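Local coordinates for ABC transporter substrate-binding protein (Rhizobium radiobacter, PDB 6TFS) that binds an open-chain sugar-glutamate conjugate and, as expected for its solute-binding family, probably delivers its cargo to an ABC transporter for import, at residues A[131-136]-A[391-396]; A[247-252]-A[458-463]; A[333-338]-A[361-366]; A[399-404]-A[424-429]. One frame throughout, in Å; residues are numbered along the deposited sequence.

Interaction 1. Residues A[131-136]-A[391-396]; sequences RVPSLL and IADYYL
Pro133 and Ser134 each offer one aliphatic carbon to a branched side chain, Ile391, and this pair of touches is the compact part of the contact. The CB of Pro133 rests on CG2 of Ile391 at 3.7 Å, while CB of Ser134 meets CD1 of Ile391, also at 3.7 Å. One isoleucine can serve both neighbours because its two branches diverge: CG1 sits trans to the carbonyl carbon (chi1 -69°) and carries CD1 to the serine, leaving CG2 for the proline. Ile391 is buried, and beyond this contact its side chain also meets Trp441 of helix 434-451.

Away from the isoleucine the fit slackens. Pro133 CG stands 4.0 Å from CB of Asp393, the proline ring and the acid crossing at about a right angle, and the phenol oxygen OH of Tyr394 comes no closer than 4.3 Å to the carbonyl O of Ser134. Pro133, Ser134, Asp393 and Tyr394 all remain partly exposed, and only 187 Å² is buried over both sides.

The segments bring together two distant parts of the chain: the turn that follows strand 123-128 of the four-stranded antiparallel sheet, and the start of helix 392-400. The polar groups look elsewhere for partners. Ser134 OG caps the backbone N of Ala137 at the head of the short helix 135-138, and Asp393 OD1 forms a salt bridge with Arg429. The two segments therefore adhere mainly through aliphatic carbon, an adhesion with little directional constraint, while the serine's hydrogen bond serves its own helix and the acid's charge is spent on Arg429.

Interaction 2. Residues A[247-252]-A[458-463]; sequences PAELNL and TENLGT. With N7T ((2~{S})-2-[[(3~{S},4~{R},5~{R})-3,4,5,6-tetrakis(oxidanyl)-2-oxidanylidene-hexyl]amino]pentanedioic acid), chain C.
Two asparagine side chains, Asn251 and Asn460, link amide to amide across a pair of strands and at the same time grip one hydroxyl of a bound sugar-glutamate conjugate. Asn251 ND2 donates to Asn460 OD1 at 2.8 Å, with the acceptor lying in the Asn251 amide plane and the two planes 40° apart. The same nitrogen also reaches Thr458 O at 3.0 Å, and the backbone N of Asn251 approaches that carbonyl from its opposite face. With its NH2 group so occupied, the Asn251 amide is held in one flip state: Asn251 OD1 faces the ligand and accepts from its hydroxyl OAS at 2.7 Å. Asn460 ND2 donates to the same hydroxyl.

The framework is an antiparallel pair within the large mixed sheet of this periplasmic-binding-protein fold. Glu249 and Asn460 form a hydrogen-bonded pair, Leu250 and Glu459 the next, non-hydrogen-bonded one, and Glu249, Asn251 and Asn460 line the ligand's side. Glu249, extended beyond CG, sets its carboxylate alongside the ligand, one oxygen to each of two donors: OE2 takes the amine N at 2.8 Å, a bond probably strengthened by charge, and OE1 takes hydroxyl OAR at 3.0 Å. A water joins OE1 to Asn460 ND2.

On the reverse side Glu459 CG lies 3.7 Å from Ala248 CB. CG stands between the backbone N and carbonyl carbon (chi1 68°), and the carboxylate continues to Ser298 OG.

Interaction 3. Residues A[333-338]-A[361-366]; sequences TMVASQ and NLQPVE. With SO4 (sulfate ion), chain E.
Strands 333-337 and 361-365 run parallel, their axes 34° apart and 4.5 Å distant at closest approach, with Thr333 paired to Asn361 and so on in step to Ser337 with Val365. Amides and carbonyls alternate along the pair, from Met334 N to Asn361 O (2.8 Å) to Gln338 N with Val365 O.

On one face the terminal CE of Met334, a selenomethionine, touches CD2 of Leu362 at 3.7 Å. The two side chains lie alongside, pointing the same way, and the bend at chi3 (94°) turns the methyl toward Leu362. On the other face CG1 of Val335 meets CG2 of Val365, also at 3.7 Å. At one end a water bridges Thr333 OG1 and Asn361 ND2, while OG1 donates to a sulfate ion, probably from the crystallisation liquor. At the other, the Gln338 amide lies across Pro364, NE2 standing 3.5 Å from its CB.

Helix 340-353 connects the two strands as a beta-alpha-beta crossover and packs on the face of Met334 and Leu362. Helix 367-374, capped at its start by Glu366, covers the Val335 and Val365 face with Met373.

Interaction 4. Residues A[399-404]-A[424-429]; sequences FYHSAS and QIEAAR
Ile425 meets His401 first, setting its CG2 at the ring edge 4.0 Å from CD2. The isoleucine's other arm ends in CD1, 4.1 Å from the backbone N of His401, and the residue also packs on Leu396 and Thr397, filling the interface between helices 422-430 and 392-400.

Glu426, one place on, supplies the polar bond. Its side chain, extended beyond CG, meets that of His401 at about a right angle, and OE2 accepts from His401 NE2 at 2.7 Å with an N-H...O angle of 154°. The anti lone pair of OE2 is used, and the oxygen lies in the ring plane, although carboxylate and ring planes differ by 37°. This is a His-carboxylate hydrogen bond, here tying the C-terminal end of helix 392-400 to helix 422-430. The other ring nitrogen, ND1 of His401, accepts from the backbone N of Ala403 at 3.0 Å, in the short 3-10 turn that follows. Because ND1 accepts while NE2 donates, bonds at both nitrogens fix the ring's rotation, and a neutral imidazole is the likely form. Next door, Tyr400 has its side chain about 4 Å from that of Cys418, which with Cys453 binds magnesium.

The side chain of Arg429 bends at chi3 and brings NH2 obliquely to 4.1 Å from His401 CD2. Its stronger partners lie in helix 392-400, NH2 bonding to Thr397 OG1 while NE is already engaged by Asp393.

In the fold
Interactions 1 and 4 share helix 392-400, with centres 11 Å apart, and are tied directly by Asp393 OD1 and Arg429 NE, 2.9 Å apart. The same helix carries both toward interaction 2: Tyr395 OH, bonded to Ala386 O, packs against Leu252 CD1 at 3.7 Å, and Tyr400 OH, bonded to Val295 O, against Leu252 CD2 at 3.4 Å. Interaction 2 supplies three of the residues that hold the ligand, joined by others such as Tyr384 and Arg388. Interaction 3, its centre about 20 Å from that of interaction 2, reaches the pocket indirectly: the Ser337 side chain is about 6 Å from the ligand and bonds to His367, which in turn hydrogen-bonds the ligand.

Interaction 1. Residues A[131-136]-A[391-396]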
# COMPACT_ATOMS: atom_id res chain seq x y z
N ARG A 131 -10.64 7.25 -21.04
CA ARG A 131 -11.33 6.53 -19.96
C ARG A 131 -10.37 5.86 -18.99
O ARG A 131 -9.30 5.39 -19.38
CB ARG A 131 -12.26 5.45 -20.54
CG ARG A 131 -13.53 5.99 -21.17
CD ARG A 131 -14.34 4.88 -21.83
NE ARG A 131 -13.55 4.13 -22.81
CZ ARG A 131 -13.60 4.30 -24.13
NH1 ARG A 131 -14.43 5.19 -24.66
NH2 ARG A 131 -12.83 3.58 -24.93
N VAL A 132 -10.79 5.80 -17.73
CA VAL A 132 -10.07 5.10 -16.66
C VAL A 132 -10.99 3.99 -16.11
O VAL A 132 -12.20 4.18 -16.09
CB VAL A 132 -9.52 6.01 -15.53
CG1 VAL A 132 -8.32 6.82 -16.00
CG2 VAL A 132 -10.60 6.90 -14.91
N PRO A 133 -10.44 2.84 -15.63
CA PRO A 133 -11.31 1.79 -15.04
C PRO A 133 -12.30 2.34 -14.00
O PRO A 133 -13.45 1.96 -14.02
CB PRO A 133 -10.31 0.83 -14.39
CG PRO A 133 -9.08 1.00 -15.20
CD PRO A 133 -9.02 2.44 -15.58
N SER A 134 -11.84 3.26 -13.13
CA SER A 134 -12.66 3.88 -12.09
C SER A 134 -12.07 5.22 -11.68
O SER A 134 -11.04 5.27 -11.00
CB SER A 134 -12.80 2.96 -10.87
OG SER A 134 -13.49 3.61 -9.82
N LEU A 135 -12.73 6.32 -12.07
CA LEU A 135 -12.27 7.64 -11.66
C LEU A 135 -12.46 7.84 -10.15
O LEU A 135 -11.59 8.43 -9.50
CB LEU A 135 -12.93 8.78 -12.46
CG LEU A 135 -12.50 10.14 -11.94
CD1 LEU A 135 -11.41 10.78 -12.75
CD2 LEU A 135 -13.65 10.97 -11.55
N LEU A 136 -13.58 7.32 -9.58
CA LEU A 136 -13.86 7.42 -8.15
C LEU A 136 -12.76 6.80 -7.30
O LEU A 136 -12.43 7.35 -6.25
CB LEU A 136 -15.26 6.87 -7.78
CG LEU A 136 -16.47 7.68 -8.31
CD1 LEU A 136 -17.78 6.96 -8.03
CD2 LEU A 136 -16.49 9.12 -7.76
N ILE A 391 -8.28 -3.19 -8.65
CA ILE A 391 -8.48 -3.22 -10.10
C ILE A 391 -7.08 -3.51 -10.65
O ILE A 391 -6.14 -2.77 -10.34
CB ILE A 391 -9.11 -1.90 -10.64
CG1 ILE A 391 -10.59 -1.75 -10.18
CG2 ILE A 391 -9.02 -1.86 -12.18
CD1 ILE A 391 -11.15 -0.34 -10.32
N ALA A 392 -6.93 -4.60 -11.44
CA ALA A 392 -5.64 -5.07 -11.99
C ALA A 392 -4.76 -3.98 -12.59
O ALA A 392 -3.54 -4.02 -12.39
CB ALA A 392 -5.87 -6.18 -13.01
N ASP A 393 -5.36 -2.96 -13.25
CA ASP A 393 -4.65 -1.84 -13.84
C ASP A 393 -3.64 -1.16 -12.89
O ASP A 393 -2.55 -0.81 -13.34
CB ASP A 393 -5.61 -0.78 -14.41
CG ASP A 393 -4.89 0.41 -15.02
OD1 ASP A 393 -4.04 0.20 -15.93
OD2 ASP A 393 -5.15 1.55 -14.58
N TYR A 394 -4.00 -1.00 -11.59
CA TYR A 394 -3.14 -0.36 -10.60
C TYR A 394 -1.86 -1.14 -10.39
O TYR A 394 -0.79 -0.62 -10.66
CB TYR A 394 -3.86 -0.20 -9.25
CG TYR A 394 -4.79 0.98 -9.20
CD1 TYR A 394 -6.11 0.86 -9.62
CD2 TYR A 394 -4.38 2.20 -8.67
CE1 TYR A 394 -6.99 1.94 -9.56
CE2 TYR A 394 -5.26 3.28 -8.58
CZ TYR A 394 -6.56 3.14 -9.03
OH TYR A 394 -7.45 4.19 -8.94
N TYR A 395 -1.98 -2.40 -9.94
CA TYR A 395 -0.83 -3.26 -9.69
C TYR A 395 0.00 -3.49 -10.95
O TYR A 395 1.23 -3.39 -10.88
CB TYR A 395 -1.26 -4.60 -9.07
CG TYR A 395 -0.35 -5.04 -7.96
CD1 TYR A 395 -0.56 -4.62 -6.65
CD2 TYR A 395 0.74 -5.89 -8.21
CE1 TYR A 395 0.25 -5.07 -5.60
CE2 TYR A 395 1.58 -6.31 -7.17
CZ TYR A 395 1.32 -5.90 -5.87
OH TYR A 395 2.12 -6.31 -4.84
N LEU A 396 -0.66 -3.77 -12.10
CA LEU A 396 0.01 -4.02 -13.38
C LEU A 396 0.82 -2.82 -13.86
O LEU A 396 1.98 -2.99 -14.22
CB LEU A 396 -0.95 -4.52 -14.48
CG LEU A 396 -1.58 -5.92 -14.27
CD1 LEU A 396 -2.71 -6.16 -15.25
CD2 LEU A 396 -0.54 -7.04 -14.37

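Interaction 2. Residues A[247-252]-A[458-463]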
# COMPACT_ATOMS: atom_id res chain seq x y z
N PRO A 247 -7.02 -5.15 2.79
CA PRO A 247 -6.66 -6.15 1.79
C PRO A 247 -5.38 -6.92 2.15
O PRO A 247 -4.57 -6.45 2.95
CB PRO A 247 -6.48 -5.30 0.52
CG PRO A 247 -6.01 -3.96 1.01
CD PRO A 247 -6.48 -3.81 2.44
N ALA A 248 -5.19 -8.09 1.54
CA ALA A 248 -3.98 -8.87 1.71
C ALA A 248 -2.86 -8.20 0.89
O ALA A 248 -3.08 -7.78 -0.25
CB ALA A 248 -4.21 -10.30 1.25
N GLU A 249 -1.68 -8.04 1.48
CA GLU A 249 -0.57 -7.44 0.74
C GLU A 249 0.25 -8.53 0.09
O GLU A 249 0.67 -9.47 0.77
CB GLU A 249 0.30 -6.55 1.65
CG GLU A 249 -0.43 -5.32 2.14
CD GLU A 249 0.39 -4.52 3.13
OE1 GLU A 249 0.51 -4.98 4.29
OE2 GLU A 249 0.95 -3.47 2.75
N LEU A 250 0.44 -8.44 -1.23
CA LEU A 250 1.20 -9.45 -1.97
C LEU A 250 2.72 -9.18 -1.96
O LEU A 250 3.17 -8.09 -2.30
CB LEU A 250 0.67 -9.59 -3.41
CG LEU A 250 1.45 -10.53 -4.35
CD1 LEU A 250 1.46 -12.00 -3.86
CD2 LEU A 250 0.94 -10.43 -5.76
N ASN A 251 3.49 -10.22 -1.62
CA ASN A 251 4.94 -10.21 -1.62
C ASN A 251 5.45 -10.90 -2.86
O ASN A 251 4.99 -12.00 -3.19
CB ASN A 251 5.51 -10.89 -0.39
CG ASN A 251 4.97 -10.35 0.90
OD1 ASN A 251 5.34 -9.26 1.33
ND2 ASN A 251 4.15 -11.11 1.58
N LEU A 252 6.37 -10.24 -3.57
CA LEU A 252 6.99 -10.78 -4.77
C LEU A 252 8.49 -10.52 -4.75
O LEU A 252 8.94 -9.53 -4.16
CB LEU A 252 6.43 -10.10 -6.05
CG LEU A 252 4.95 -10.31 -6.37
CD1 LEU A 252 4.20 -8.98 -6.29
CD2 LEU A 252 4.78 -10.91 -7.77
N THR A 458 3.65 -15.16 -1.07
CA THR A 458 2.37 -15.17 -0.38
C THR A 458 1.83 -13.77 -0.26
O THR A 458 2.57 -12.78 -0.34
CB THR A 458 2.56 -15.75 1.04
OG1 THR A 458 3.69 -15.11 1.64
CG2 THR A 458 2.74 -17.26 1.03
N GLU A 459 0.53 -13.69 -0.06
CA GLU A 459 -0.12 -12.44 0.26
C GLU A 459 -0.56 -12.57 1.74
O GLU A 459 -0.86 -13.68 2.20
CB GLU A 459 -1.28 -12.10 -0.68
CG GLU A 459 -2.49 -13.00 -0.58
CD GLU A 459 -3.59 -12.72 -1.59
OE1 GLU A 459 -3.41 -11.83 -2.46
OE2 GLU A 459 -4.63 -13.40 -1.51
N ASN A 460 -0.52 -11.47 2.47
CA ASN A 460 -0.89 -11.51 3.88
C ASN A 460 -1.87 -10.45 4.26
O ASN A 460 -1.66 -9.28 3.94
CB ASN A 460 0.33 -11.44 4.82
CG ASN A 460 1.50 -10.59 4.33
OD1 ASN A 460 2.51 -11.12 3.85
ND2 ASN A 460 1.38 -9.27 4.41
N LEU A 461 -2.91 -10.86 5.01
CA LEU A 461 -3.88 -9.92 5.59
C LEU A 461 -3.14 -9.16 6.70
O LEU A 461 -2.16 -9.67 7.26
CB LEU A 461 -5.07 -10.69 6.19
CG LEU A 461 -5.99 -11.44 5.20
CD1 LEU A 461 -6.90 -12.42 5.96
CD2 LEU A 461 -6.82 -10.47 4.33
N GLY A 462 -3.60 -7.95 7.01
CA GLY A 462 -3.04 -7.14 8.09
C GLY A 462 -3.42 -7.77 9.41
O GLY A 462 -4.54 -8.25 9.56
N THR A 463 -2.48 -7.86 10.34
CA THR A 463 -2.74 -8.48 11.66
C THR A 463 -2.48 -7.48 12.78
O THR A 463 -1.39 -6.90 12.85
CB THR A 463 -1.89 -9.73 11.88
OG1 THR A 463 -0.53 -9.37 11.65
CG2 THR A 463 -2.33 -10.88 11.00
OAN N7T C . 5.77 -10.68 5.54
CAM N7T C . 5.89 -9.60 4.65
CAL N7T C . 5.07 -8.45 5.21
OAT N7T C . 5.71 -7.92 6.36
CAK N7T C . 4.83 -7.37 4.15
OAS N7T C . 3.95 -7.85 3.15
CAJ N7T C . 4.25 -6.09 4.75
OAR N7T C . 3.01 -6.30 5.37
CAI N7T C . 3.95 -5.00 3.75
OAQ N7T C . 3.45 -5.22 2.63
CAH N7T C . 4.21 -3.55 4.23
N N7T C . 3.52 -2.58 3.41
CA N7T C . 4.40 -1.99 2.41
C N7T C . 5.62 -1.34 3.00
O N7T C . 5.54 -0.59 3.99
CB N7T C . 3.58 -1.02 1.57
CG N7T C . 4.37 -0.53 0.31
CD N7T C . 3.56 0.28 -0.66
OE1 N7T C . 4.12 0.65 -1.72
OE2 N7T C . 2.36 0.59 -0.46
OXT N7T C . 6.74 -1.56 2.47
O HOH W 1 -0.62 -7.00 5.56

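Interaction 3. Residues A[333-338]-A[361-366]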
# COMPACT_ATOMS: atom_id res chain seq x y z
N THR A 333 23.33 -11.03 -3.89
CA THR A 333 23.28 -10.17 -2.71
C THR A 333 22.06 -9.28 -2.84
O THR A 333 21.99 -8.46 -3.74
CB THR A 333 24.59 -9.39 -2.50
OG1 THR A 333 25.66 -10.31 -2.38
CG2 THR A 333 24.54 -8.53 -1.23
N MSE A 334 21.11 -9.45 -1.93
CA MSE A 334 19.89 -8.66 -1.94
C MSE A 334 19.86 -7.66 -0.77
O MSE A 334 20.08 -8.05 0.38
CB MSE A 334 18.66 -9.61 -1.92
CG MSE A 334 17.31 -8.91 -1.92
SE MSE A 334 15.79 -10.21 -2.08
CE MSE A 334 15.42 -10.42 -0.17
N VAL A 335 19.56 -6.39 -1.08
CA VAL A 335 19.36 -5.34 -0.08
C VAL A 335 17.96 -5.65 0.49
O VAL A 335 16.98 -5.67 -0.26
CB VAL A 335 19.47 -3.90 -0.66
CG1 VAL A 335 19.44 -2.86 0.46
CG2 VAL A 335 20.74 -3.74 -1.51
N ALA A 336 17.90 -6.01 1.78
CA ALA A 336 16.66 -6.47 2.41
C ALA A 336 16.15 -5.55 3.51
O ALA A 336 16.90 -5.17 4.41
CB ALA A 336 16.86 -7.88 2.96
N SER A 337 14.86 -5.26 3.46
CA SER A 337 14.21 -4.43 4.48
C SER A 337 14.25 -5.09 5.88
O SER A 337 14.09 -6.31 6.00
CB SER A 337 12.76 -4.17 4.10
OG SER A 337 12.08 -3.60 5.20
N GLN A 338 14.40 -4.25 6.92
CA GLN A 338 14.37 -4.67 8.32
C GLN A 338 12.96 -4.57 8.95
O GLN A 338 12.82 -4.79 10.15
CB GLN A 338 15.44 -3.97 9.16
CG GLN A 338 16.84 -4.52 8.90
CD GLN A 338 17.90 -3.84 9.74
OE1 GLN A 338 17.94 -2.62 9.88
NE2 GLN A 338 18.78 -4.63 10.34
N ASN A 361 22.54 -13.86 -0.23
CA ASN A 361 23.10 -13.05 0.86
C ASN A 361 22.17 -11.87 1.09
O ASN A 361 21.64 -11.28 0.14
CB ASN A 361 24.53 -12.61 0.57
CG ASN A 361 25.53 -13.76 0.55
OD1 ASN A 361 25.36 -14.80 1.21
ND2 ASN A 361 26.61 -13.59 -0.18
N LEU A 362 21.90 -11.59 2.36
CA LEU A 362 20.99 -10.51 2.73
C LEU A 362 21.73 -9.36 3.40
O LEU A 362 22.43 -9.58 4.39
CB LEU A 362 19.82 -11.04 3.61
CG LEU A 362 19.02 -12.25 3.06
CD1 LEU A 362 18.16 -12.90 4.15
CD2 LEU A 362 18.16 -11.85 1.84
N GLN A 363 21.59 -8.16 2.82
CA GLN A 363 22.18 -6.91 3.31
C GLN A 363 21.03 -6.17 4.04
O GLN A 363 20.20 -5.55 3.37
CB GLN A 363 22.73 -6.11 2.11
CG GLN A 363 23.47 -4.82 2.46
CD GLN A 363 23.74 -3.97 1.24
OE1 GLN A 363 23.98 -4.46 0.13
NE2 GLN A 363 23.74 -2.65 1.42
N PRO A 364 20.89 -6.31 5.38
CA PRO A 364 19.76 -5.66 6.08
C PRO A 364 19.86 -4.14 6.19
O PRO A 364 20.92 -3.61 6.51
CB PRO A 364 19.73 -6.35 7.46
CG PRO A 364 20.82 -7.41 7.43
CD PRO A 364 21.76 -7.02 6.35
N VAL A 365 18.77 -3.44 5.88
CA VAL A 365 18.68 -1.98 5.92
C VAL A 365 17.31 -1.59 6.52
O VAL A 365 16.29 -2.21 6.17
CB VAL A 365 18.85 -1.34 4.48
CG1 VAL A 365 18.67 0.18 4.51
CG2 VAL A 365 20.20 -1.72 3.86
N GLU A 366 17.28 -0.53 7.35
CA GLU A 366 16.05 0.05 7.91
C GLU A 366 15.05 0.30 6.74
O GLU A 366 15.44 0.79 5.67
CB GLU A 366 16.38 1.33 8.73
CG GLU A 366 15.19 2.00 9.39
CD GLU A 366 14.29 2.82 8.47
OE1 GLU A 366 14.83 3.51 7.57
OE2 GLU A 366 13.05 2.73 8.63
S SO4 E . 26.47 -9.45 -6.40
O1 SO4 E . 27.13 -8.20 -6.03
O2 SO4 E . 26.37 -10.32 -5.24
O3 SO4 E . 25.11 -9.17 -6.87
O4 SO4 E . 27.23 -10.13 -7.45
O HOH W 2 27.56 -10.83 -0.32
O HOH W 3 20.81 -2.24 9.04

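Interaction 4. Residues A[399-404]-A[424-429]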
# COMPACT_ATOMS: atom_id res chain seq x y z
N PHE A 399 3.82 -1.78 -11.09
CA PHE A 399 4.89 -2.76 -10.96
C PHE A 399 5.47 -3.30 -12.25
O PHE A 399 6.60 -3.76 -12.21
CB PHE A 399 4.42 -3.93 -10.07
CG PHE A 399 4.27 -3.59 -8.61
CD1 PHE A 399 5.35 -3.68 -7.74
CD2 PHE A 399 3.04 -3.19 -8.09
CE1 PHE A 399 5.21 -3.39 -6.38
CE2 PHE A 399 2.89 -2.90 -6.73
CZ PHE A 399 3.98 -2.99 -5.88
N TYR A 400 4.70 -3.34 -13.37
CA TYR A 400 5.17 -4.05 -14.57
C TYR A 400 5.12 -3.29 -15.89
O TYR A 400 5.68 -3.78 -16.85
CB TYR A 400 4.44 -5.40 -14.72
CG TYR A 400 4.37 -6.19 -13.42
CD1 TYR A 400 5.53 -6.68 -12.82
CD2 TYR A 400 3.15 -6.40 -12.78
CE1 TYR A 400 5.47 -7.34 -11.59
CE2 TYR A 400 3.09 -7.10 -11.57
CZ TYR A 400 4.25 -7.57 -10.99
OH TYR A 400 4.19 -8.25 -9.79
N HIS A 401 4.50 -2.10 -15.94
CA HIS A 401 4.51 -1.31 -17.17
C HIS A 401 5.90 -0.64 -17.29
O HIS A 401 6.43 -0.15 -16.29
CB HIS A 401 3.40 -0.25 -17.19
CG HIS A 401 3.19 0.36 -18.55
ND1 HIS A 401 4.05 1.33 -19.05
CD2 HIS A 401 2.24 0.09 -19.48
CE1 HIS A 401 3.59 1.62 -20.26
NE2 HIS A 401 2.49 0.90 -20.55
N SER A 402 6.48 -0.64 -18.51
CA SER A 402 7.82 -0.08 -18.77
C SER A 402 7.98 1.39 -18.36
O SER A 402 9.09 1.79 -18.03
CB SER A 402 8.24 -0.29 -20.22
OG SER A 402 7.64 0.65 -21.09
N ALA A 403 6.88 2.19 -18.36
CA ALA A 403 6.95 3.60 -17.95
C ALA A 403 7.25 3.73 -16.45
O ALA A 403 7.86 4.71 -16.03
CB ALA A 403 5.64 4.31 -18.29
N SER A 404 6.85 2.73 -15.64
CA SER A 404 7.04 2.71 -14.19
C SER A 404 8.44 2.21 -13.74
O SER A 404 8.71 2.19 -12.53
CB SER A 404 5.95 1.88 -13.53
OG SER A 404 4.67 2.37 -13.85
N GLN A 424 -1.09 -4.82 -23.58
CA GLN A 424 -2.23 -5.43 -22.89
C GLN A 424 -2.73 -4.55 -21.73
O GLN A 424 -3.95 -4.41 -21.57
CB GLN A 424 -1.89 -6.85 -22.42
CG GLN A 424 -1.62 -7.84 -23.57
CD GLN A 424 -0.26 -7.72 -24.24
OE1 GLN A 424 0.68 -7.09 -23.74
NE2 GLN A 424 -0.11 -8.34 -25.39
N ILE A 425 -1.79 -3.96 -20.96
CA ILE A 425 -2.09 -3.07 -19.83
C ILE A 425 -2.83 -1.82 -20.35
O ILE A 425 -3.88 -1.46 -19.82
CB ILE A 425 -0.82 -2.72 -18.99
CG1 ILE A 425 -0.31 -3.95 -18.19
CG2 ILE A 425 -1.08 -1.54 -18.04
CD1 ILE A 425 1.22 -3.87 -17.74
N GLU A 426 -2.27 -1.17 -21.38
CA GLU A 426 -2.83 0.04 -21.99
C GLU A 426 -4.22 -0.20 -22.61
O GLU A 426 -5.14 0.58 -22.36
CB GLU A 426 -1.87 0.63 -23.02
CG GLU A 426 -0.66 1.34 -22.40
CD GLU A 426 0.41 1.71 -23.41
OE1 GLU A 426 0.07 2.16 -24.52
OE2 GLU A 426 1.61 1.56 -23.07
N ALA A 427 -4.38 -1.33 -23.34
CA ALA A 427 -5.66 -1.72 -23.97
C ALA A 427 -6.76 -1.96 -22.93
O ALA A 427 -7.87 -1.46 -23.12
CB ALA A 427 -5.48 -2.96 -24.84
N ALA A 428 -6.43 -2.66 -21.82
CA ALA A 428 -7.39 -2.97 -20.76
C ALA A 428 -7.98 -1.74 -20.06
O ALA A 428 -9.16 -1.75 -19.70
CB ALA A 428 -6.75 -3.90 -19.74
N ARG A 429 -7.16 -0.68 -19.89
CA ARG A 429 -7.51 0.60 -19.26
C ARG A 429 -8.76 1.25 -19.82
O ARG A 429 -9.60 1.75 -19.06
CB ARG A 429 -6.36 1.59 -19.44
CG ARG A 429 -5.56 1.81 -18.22
CD ARG A 429 -4.40 2.72 -18.51
NE ARG A 429 -3.18 2.18 -17.92
CZ ARG A 429 -1.96 2.54 -18.29
NH1 ARG A 429 -1.79 3.47 -19.23
NH2 ARG A 429 -0.90 1.98 -17.74